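Phenylalanine/tyrosine ammonia-lyase (Rhodosporidium toruloides, PDB 1Y2M) catalyses the non-oxidative deamination of L-phenylalanine and L-tyrosine to trans-cinnamic acid and p-coumaric acid, releasing ammonium. Local coordinates at residues 133-138 and 220-225; 309-314 and 367-372; 554-557 and 563-566. All blocks are in the same frame, centred on the assembly; numbering follows the deposited sequence.

Contact 1 (133-138 and 220-225); sequences ALLEHQ and YIAAAI
Leu135 turns its CG beside the backbone N, opposite the carbonyl carbon (chi1 -67°), and the extended second torsion then spreads its two methyls over Ala222 and Ala223. This is a buried helix-helix crossing in the largely helical PAL/histidase fold: the short axes of 133-138 and 220-225 come within 10.0 Å at a signed angle of -124°. Leu135 CD2 rests on Ala222 CB at 3.9 Å, while CD1 sits over the backbone of Ala223, 3.9 Å from its CA. Because Ala222 and Ala223 offer nothing larger than a methyl, the leucine branches straddle two successive residues, and Val269 of helix 264-269 also packs on Leu135.

At the other end of the contact, Tyr220 swings its ring back so that CE2 lies 3.8 Å from Gln138 O, an oblique approach. That oxygen also has a hydrogen bond from Ser216 OG, and the phenol OH is held by Gly141 N. The side chain of Gln138 is about 7 Å from that of Glu496, which binds (E)-cinnamate, so this packing lies close to the active site. Just before it, His137 is fixed in rotation by a nearly straight bond to the previous turn, ND1 giving its N-H to Ala133 O at 3.1 Å, with the oxygen in the ring plane.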
loop_
_atom_site.group_PDB
_atom_site.type_symbol
_atom_site.label_atom_id
_atom_site.label_comp_id
_atom_site.label_asym_id
_atom_site.label_seq_id
_atom_site.Cartn_x
_atom_site.Cartn_y
_atom_site.Cartn_z
ATOM N N ALA B 133 38.702 -4.798 -8.209
ATOM C CA ALA B 133 37.507 -5.246 -8.994
ATOM C C ALA B 133 36.242 -5.219 -8.159
ATOM O O ALA B 133 35.165 -4.962 -8.680
ATOM C CB ALA B 133 37.692 -6.638 -9.571
ATOM N N LEU B 134 36.357 -5.534 -6.865
ATOM C CA LEU B 134 35.192 -5.446 -5.999
ATOM C C LEU B 134 34.650 -4.024 -5.913
ATOM O O LEU B 134 33.421 -3.785 -6.092
ATOM C CB LEU B 134 35.520 -5.975 -4.603
ATOM C CG LEU B 134 35.806 -7.466 -4.557
ATOM C CD1 LEU B 134 36.231 -7.877 -3.111
ATOM C CD2 LEU B 134 34.604 -8.331 -5.041
ATOM N N LEU B 135 35.554 -3.060 -5.702
ATOM C CA LEU B 135 35.117 -1.651 -5.572
ATOM C C LEU B 135 34.637 -1.160 -6.913
ATOM O O LEU B 135 33.679 -0.422 -6.999
ATOM C CB LEU B 135 36.256 -0.715 -5.099
ATOM C CG LEU B 135 36.791 -0.913 -3.686
ATOM C CD1 LEU B 135 37.682 0.248 -3.290
ATOM C CD2 LEU B 135 35.688 -1.123 -2.699
ATOM N N GLU B 136 35.363 -1.504 -7.972
ATOM C CA GLU B 136 35.044 -0.986 -9.298
ATOM C C GLU B 136 33.535 -1.096 -9.590
ATOM O O GLU B 136 32.873 -0.111 -9.946
ATOM C CB GLU B 136 35.808 -1.721 -10.391
ATOM C CG GLU B 136 35.418 -1.327 -11.854
ATOM C CD GLU B 136 36.099 -2.182 -12.914
ATOM O OE1 GLU B 136 36.505 -3.288 -12.611
ATOM O OE2 GLU B 136 36.245 -1.753 -14.079
ATOM N N HIS B 137 33.001 -2.315 -9.494
ATOM C CA HIS B 137 31.604 -2.558 -9.894
ATOM C C HIS B 137 30.573 -1.955 -8.930
ATOM O O HIS B 137 29.420 -1.743 -9.316
ATOM C CB HIS B 137 31.354 -4.046 -10.165
ATOM C CG HIS B 137 31.118 -4.884 -8.940
ATOM N ND1 HIS B 137 32.156 -5.432 -8.203
ATOM C CD2 HIS B 137 29.977 -5.331 -8.375
ATOM C CE1 HIS B 137 31.649 -6.134 -7.203
ATOM N NE2 HIS B 137 30.334 -6.100 -7.284
ATOM N N GLN B 138 30.980 -1.714 -7.672
ATOM C CA GLN B 138 30.097 -1.186 -6.670
ATOM C C GLN B 138 30.040 0.346 -6.620
ATOM O O GLN B 138 29.085 0.893 -6.046
ATOM C CB GLN B 138 30.442 -1.760 -5.297
ATOM C CG GLN B 138 30.075 -3.253 -5.143
ATOM C CD GLN B 138 28.571 -3.483 -5.152
ATOM O OE1 GLN B 138 27.795 -2.572 -4.888
ATOM N NE2 GLN B 138 28.140 -4.718 -5.525
ATOM N N TYR B 220 31.719 3.050 -1.438
ATOM C CA TYR B 220 32.146 4.448 -1.497
ATOM C C TYR B 220 32.999 4.801 -0.286
ATOM O O TYR B 220 34.001 5.508 -0.429
ATOM C CB TYR B 220 30.983 5.423 -1.679
ATOM C CG TYR B 220 30.463 5.457 -3.095
ATOM C CD1 TYR B 220 30.857 6.442 -3.957
ATOM C CD2 TYR B 220 29.595 4.493 -3.564
ATOM C CE1 TYR B 220 30.446 6.437 -5.257
ATOM C CE2 TYR B 220 29.141 4.501 -4.879
ATOM C CZ TYR B 220 29.572 5.481 -5.710
ATOM O OH TYR B 220 29.156 5.471 -7.036
ATOM N N ILE B 221 32.627 4.298 0.895
ATOM C CA ILE B 221 33.454 4.543 2.075
ATOM C C ILE B 221 34.842 3.916 1.935
ATOM O O ILE B 221 35.867 4.579 2.170
ATOM C CB ILE B 221 32.728 4.065 3.332
ATOM C CG1 ILE B 221 31.568 4.995 3.600
ATOM C CG2 ILE B 221 33.632 3.993 4.528
ATOM C CD1 ILE B 221 30.482 4.442 4.556
ATOM N N ALA B 222 34.897 2.686 1.469
ATOM C CA ALA B 222 36.148 2.003 1.269
ATOM C C ALA B 222 37.031 2.670 0.217
ATOM O O ALA B 222 38.238 2.796 0.370
ATOM C CB ALA B 222 35.878 0.574 0.861
ATOM N N ALA B 223 36.407 3.116 -0.867
ATOM C CA ALA B 223 37.131 3.840 -1.909
ATOM C C ALA B 223 37.763 5.156 -1.392
ATOM O O ALA B 223 38.845 5.529 -1.797
ATOM C CB ALA B 223 36.212 4.106 -3.078
ATOM N N ALA B 224 37.036 5.847 -0.513
ATOM C CA ALA B 224 37.505 7.076 0.057
ATOM C C ALA B 224 38.758 6.839 0.921
ATOM O O ALA B 224 39.779 7.514 0.688
ATOM C CB ALA B 224 36.426 7.777 0.819
ATOM N N ILE B 225 38.711 5.930 1.893
ATOM C CA ILE B 225 39.889 5.701 2.723
ATOM C C ILE B 225 41.085 5.145 1.938
ATOM O O ILE B 225 42.238 5.253 2.371
ATOM C CB ILE B 225 39.594 4.821 3.977
ATOM C CG1 ILE B 225 39.083 3.422 3.601
ATOM C CG2 ILE B 225 38.632 5.525 4.860
ATOM C CD1 ILE B 225 39.129 2.440 4.770
#

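Contact 2 (309-314 and 367-372); sequences GSFHPF and TSPQWL
Phe311 meets Ser368 and Pro369 with the rim of its ring, and the phenylalanine and proline side chains cross at about a right angle. The motif is the first turn of a long helix packed against a 3-10 segment: Thr367, at the N-cap position, separates helix 363-366 from helix 368-391, and 309-311 is the 3-10 turn that faces it. Pro369 CG lies 3.7 Å from Phe311 CD1, near the ring plane. Beside it, Ser368 OG is in that plane, 3.3 Å from Phe311 CE1. The serine torsion, with OG between the backbone N and the carbonyl carbon (chi1 54°), suits a second task, since the hydroxyl is hydrogen-bonded to Leu365 O in the preceding helix. Ser310 CB lies over one face of the ring, offset toward the rim, and Val301, Ile332 and Leu336 pack round the same side chain. With an alanine here in place of Phe311, Pro369 CG and Ser368 OG would probably face a gap, and Val301 and Leu336 would be likely to lose an apolar partner.

A water ties the two segments on their polar side: it donates to Ser310 O at 2.9 Å and accepts from Gln370 NE2. The same amide nitrogen also bonds Asn412 OD1 of the third subunit, so the contact borders a subunit interface. Past the 3-10 turn, the chain enters helix 314-318 with a side-chain cap, Phe314 N donating to His312 ND1 at 3.0 Å and 169°.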
loop_
_atom_site.group_PDB
_atom_site.type_symbol
_atom_site.label_atom_id
_atom_site.label_comp_id
_atom_site.label_asym_id
_atom_site.label_seq_id
_atom_site.Cartn_x
_atom_site.Cartn_y
_atom_site.Cartn_z
ATOM N N GLY B 309 -8.971 11.531 34.550
ATOM C CA GLY B 309 -9.422 10.200 34.993
ATOM C C GLY B 309 -9.128 9.095 33.976
ATOM O O GLY B 309 -9.004 7.942 34.343
ATOM N N SER B 310 -9.049 9.449 32.694
ATOM C CA SER B 310 -8.747 8.447 31.635
ATOM C C SER B 310 -7.451 7.697 31.922
ATOM O O SER B 310 -7.253 6.605 31.408
ATOM C CB SER B 310 -8.653 9.091 30.258
ATOM O OG SER B 310 -9.860 9.665 29.895
ATOM N N PHE B 311 -6.563 8.304 32.716
ATOM C CA PHE B 311 -5.202 7.791 32.899
ATOM C C PHE B 311 -4.981 7.177 34.272
ATOM O O PHE B 311 -3.880 6.915 34.642
ATOM C CB PHE B 311 -4.226 8.933 32.627
ATOM C CG PHE B 311 -4.549 9.646 31.366
ATOM C CD1 PHE B 311 -4.232 9.057 30.162
ATOM C CD2 PHE B 311 -5.213 10.845 31.356
ATOM C CE1 PHE B 311 -4.583 9.631 29.003
ATOM C CE2 PHE B 311 -5.628 11.412 30.168
ATOM C CZ PHE B 311 -5.286 10.825 28.995
ATOM N N HIS B 312 -6.063 6.987 35.030
ATOM C CA HIS B 312 -6.022 6.412 36.351
ATOM C C HIS B 312 -5.485 4.986 36.312
ATOM O O HIS B 312 -5.821 4.253 35.394
ATOM C CB HIS B 312 -7.441 6.411 36.918
ATOM C CG HIS B 312 -7.489 6.152 38.381
ATOM N ND1 HIS B 312 -7.365 4.885 38.921
ATOM C CD2 HIS B 312 -7.670 6.996 39.425
ATOM C CE1 HIS B 312 -7.464 4.974 40.234
ATOM N NE2 HIS B 312 -7.649 6.247 40.562
ATOM N N PRO B 313 -4.634 4.595 37.287
ATOM C CA PRO B 313 -4.114 3.214 37.274
ATOM C C PRO B 313 -5.148 2.102 37.209
ATOM O O PRO B 313 -4.828 1.007 36.717
ATOM C CB PRO B 313 -3.394 3.075 38.618
ATOM C CG PRO B 313 -3.179 4.454 39.117
ATOM C CD PRO B 313 -4.087 5.385 38.412
ATOM N N PHE B 314 -6.345 2.306 37.749
ATOM C CA PHE B 314 -7.324 1.237 37.709
ATOM C C PHE B 314 -7.619 0.828 36.258
ATOM O O PHE B 314 -7.845 -0.352 35.964
ATOM C CB PHE B 314 -8.624 1.651 38.398
ATOM C CG PHE B 314 -9.602 0.565 38.476
ATOM C CD1 PHE B 314 -9.430 -0.502 39.370
ATOM C CD2 PHE B 314 -10.642 0.544 37.614
ATOM C CE1 PHE B 314 -10.380 -1.555 39.431
ATOM C CE2 PHE B 314 -11.572 -0.497 37.654
ATOM C CZ PHE B 314 -11.444 -1.532 38.505
ATOM N N THR B 367 -8.805 7.255 24.790
ATOM C CA THR B 367 -8.182 5.976 24.392
ATOM C C THR B 367 -6.714 6.123 24.037
ATOM O O THR B 367 -6.099 5.193 23.451
ATOM C CB THR B 367 -8.929 5.272 23.197
ATOM O OG1 THR B 367 -8.669 5.958 21.966
ATOM C CG2 THR B 367 -10.414 5.119 23.466
ATOM N N SER B 368 -6.107 7.261 24.396
ATOM C CA SER B 368 -4.713 7.520 24.030
ATOM C C SER B 368 -3.724 6.462 24.539
ATOM O O SER B 368 -2.862 6.021 23.784
ATOM C CB SER B 368 -4.320 8.977 24.334
ATOM O OG SER B 368 -4.582 9.363 25.676
ATOM N N PRO B 369 -3.850 6.010 25.815
ATOM C CA PRO B 369 -2.853 4.954 26.233
ATOM C C PRO B 369 -3.015 3.653 25.432
ATOM O O PRO B 369 -2.022 2.963 25.128
ATOM C CB PRO B 369 -3.144 4.741 27.716
ATOM C CG PRO B 369 -3.915 6.019 28.136
ATOM C CD PRO B 369 -4.751 6.366 26.938
ATOM N N GLN B 370 -4.266 3.314 25.168
ATOM C CA GLN B 370 -4.590 2.118 24.437
ATOM C C GLN B 370 -4.141 2.252 22.969
ATOM O O GLN B 370 -3.841 1.252 22.304
ATOM C CB GLN B 370 -6.091 1.814 24.560
ATOM C CG GLN B 370 -6.591 1.508 25.959
ATOM C CD GLN B 370 -6.986 2.712 26.727
ATOM O OE1 GLN B 370 -6.781 3.822 26.287
ATOM N NE2 GLN B 370 -7.609 2.493 27.888
ATOM N N TRP B 371 -4.099 3.480 22.443
ATOM C CA TRP B 371 -3.689 3.705 21.070
ATOM C C TRP B 371 -2.150 3.751 20.969
ATOM O O TRP B 371 -1.547 3.181 20.040
ATOM C CB TRP B 371 -4.200 5.071 20.621
ATOM C CG TRP B 371 -4.060 5.289 19.119
ATOM C CD1 TRP B 371 -3.107 6.002 18.438
ATOM C CD2 TRP B 371 -4.950 4.770 18.112
ATOM N NE1 TRP B 371 -3.372 5.974 17.077
ATOM C CE2 TRP B 371 -4.493 5.228 16.856
ATOM C CE3 TRP B 371 -6.076 3.942 18.156
ATOM C CZ2 TRP B 371 -5.142 4.892 15.656
ATOM C CZ3 TRP B 371 -6.706 3.620 16.960
ATOM C CH2 TRP B 371 -6.234 4.084 15.744
ATOM N N LEU B 372 -1.514 4.452 21.899
ATOM C CA LEU B 372 -0.067 4.621 21.830
ATOM C C LEU B 372 0.700 3.401 22.378
ATOM O O LEU B 372 1.866 3.131 22.006
ATOM C CB LEU B 372 0.302 5.879 22.600
ATOM C CG LEU B 372 -0.113 7.208 21.937
ATOM C CD1 LEU B 372 0.158 8.387 22.895
ATOM C CD2 LEU B 372 0.534 7.459 20.611
HETATM O O HOH W 1 -8.408 5.046 29.244
#

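Contact 3 (554-557 and 563-566); sequences SLID and AMTG
The carboxylate of Asp557 is the one flat side-chain group in this contact; no ring takes part, and what the carboxylate offers to 563-566 is its OD1, 4.5 Å from Met564 CE. That is a loose approach of a methyl to an oxygen whose real partner is Arg570, which forms a salt bridge with OD1 from the start of helix 570-587. The setting is a loop joining two consecutive helices: the chain leaves the very long helix 506-560, runs through 563-566 and re-enters a helix a few residues later, and Met564 folds back against the helix just left.

The apolar half of the contact is a single methyl-to-methyl meeting. Met564, modelled as selenomethionine, runs out extended through chi2 and then bends at chi3 (-64°), which swings CE away from the line of the chain and onto Ile556. There it finds CG2, the branch that stands anti to the backbone N of Ile556, and the two side chains cross at about a right angle. Leu573 of helix 570-587 touches both Ile556 and Met564, so the methionine fills the angle between the two helices, while Trp625 of helix 619-646 packs on Ile556 as well. No hydrogen bond joins the segments, and the selenium itself stays further back: Ile556 CG2 is 4.0 Å from Met564 CE but 4.8 Å from Met564 SE.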
loop_
_atom_site.group_PDB
_atom_site.type_symbol
_atom_site.label_atom_id
_atom_site.label_comp_id
_atom_site.label_asym_id
_atom_site.label_seq_id
_atom_site.Cartn_x
_atom_site.Cartn_y
_atom_site.Cartn_z
ATOM N N SER B 554 -24.164 40.281 41.543
ATOM C CA SER B 554 -24.326 41.678 41.872
ATOM C C SER B 554 -25.399 42.365 41.045
ATOM O O SER B 554 -26.220 43.126 41.568
ATOM C CB SER B 554 -23.001 42.398 41.683
ATOM O OG SER B 554 -23.183 43.802 41.791
ATOM N N LEU B 555 -25.387 42.089 39.734
ATOM C CA LEU B 555 -26.379 42.688 38.830
ATOM C C LEU B 555 -27.770 42.155 39.129
ATOM O O LEU B 555 -28.743 42.897 39.087
ATOM C CB LEU B 555 -26.014 42.435 37.365
ATOM C CG LEU B 555 -24.948 43.388 36.813
ATOM C CD1 LEU B 555 -24.309 42.823 35.552
ATOM C CD2 LEU B 555 -25.509 44.789 36.576
ATOM N N ILE B 556 -27.860 40.858 39.410
ATOM C CA ILE B 556 -29.126 40.251 39.838
ATOM C C ILE B 556 -29.635 40.929 41.116
ATOM O O ILE B 556 -30.827 41.222 41.267
ATOM C CB ILE B 556 -28.964 38.728 40.038
ATOM C CG1 ILE B 556 -29.029 37.994 38.697
ATOM C CG2 ILE B 556 -30.001 38.167 40.986
ATOM C CD1 ILE B 556 -28.802 36.493 38.820
ATOM N N ASP B 557 -28.738 41.181 42.059
ATOM C CA ASP B 557 -29.169 41.852 43.295
ATOM C C ASP B 557 -29.637 43.265 43.043
ATOM O O ASP B 557 -30.678 43.708 43.567
ATOM C CB ASP B 557 -28.041 41.883 44.323
ATOM C CG ASP B 557 -27.834 40.560 44.981
ATOM O OD1 ASP B 557 -28.764 39.720 44.938
ATOM O OD2 ASP B 557 -26.751 40.369 45.568
ATOM N N ALA B 563 -37.578 43.039 44.272
ATOM C CA ALA B 563 -38.687 42.198 43.848
ATOM C C ALA B 563 -38.622 40.784 44.457
ATOM O O ALA B 563 -39.643 40.103 44.520
ATOM C CB ALA B 563 -38.748 42.146 42.339
HETATM N N MSE B 564 -37.437 40.336 44.909
HETATM C CA MSE B 564 -37.310 38.992 45.493
HETATM C C MSE B 564 -37.324 39.011 47.020
HETATM O O MSE B 564 -37.201 37.983 47.665
HETATM C CB MSE B 564 -36.018 38.318 45.029
HETATM C CG MSE B 564 -35.924 38.210 43.566
HETATM SE SE MSE B 564 -34.298 37.200 43.006
HETATM C CE MSE B 564 -32.879 38.475 43.708
ATOM N N THR B 565 -37.453 40.185 47.609
ATOM C CA THR B 565 -37.380 40.267 49.064
ATOM C C THR B 565 -38.498 39.405 49.687
ATOM O O THR B 565 -39.627 39.413 49.200
ATOM C CB THR B 565 -37.485 41.733 49.541
ATOM O OG1 THR B 565 -37.426 41.771 50.975
ATOM C CG2 THR B 565 -38.789 42.388 49.094
ATOM N N GLY B 566 -38.166 38.624 50.722
ATOM C CA GLY B 566 -39.154 37.811 51.424
ATOM C C GLY B 566 -39.459 36.515 50.721
ATOM O O GLY B 566 -40.298 35.746 51.168
#

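The three contacts share no helix or loop and follow one another along the chain, with centres of contacts 1 and 3 about 92 Å apart and contact 2 between them in sequence. Contact 1 lies near an established cinnamate-binding residue and contact 2 near residues that probably bind it, and other subunits reach both. Their touching side chains are buried, apart from partly exposed Tyr220. Contact 3 is far from the substrate site and touched by no other chain; Ile556 and Met564 are buried, but Thr565 beside them is exposed. Contact 1 sets leucine methyls on alanines, contact 2 an aromatic rim with a bridging water, and contact 3 a slender aliphatic touch beside a charge.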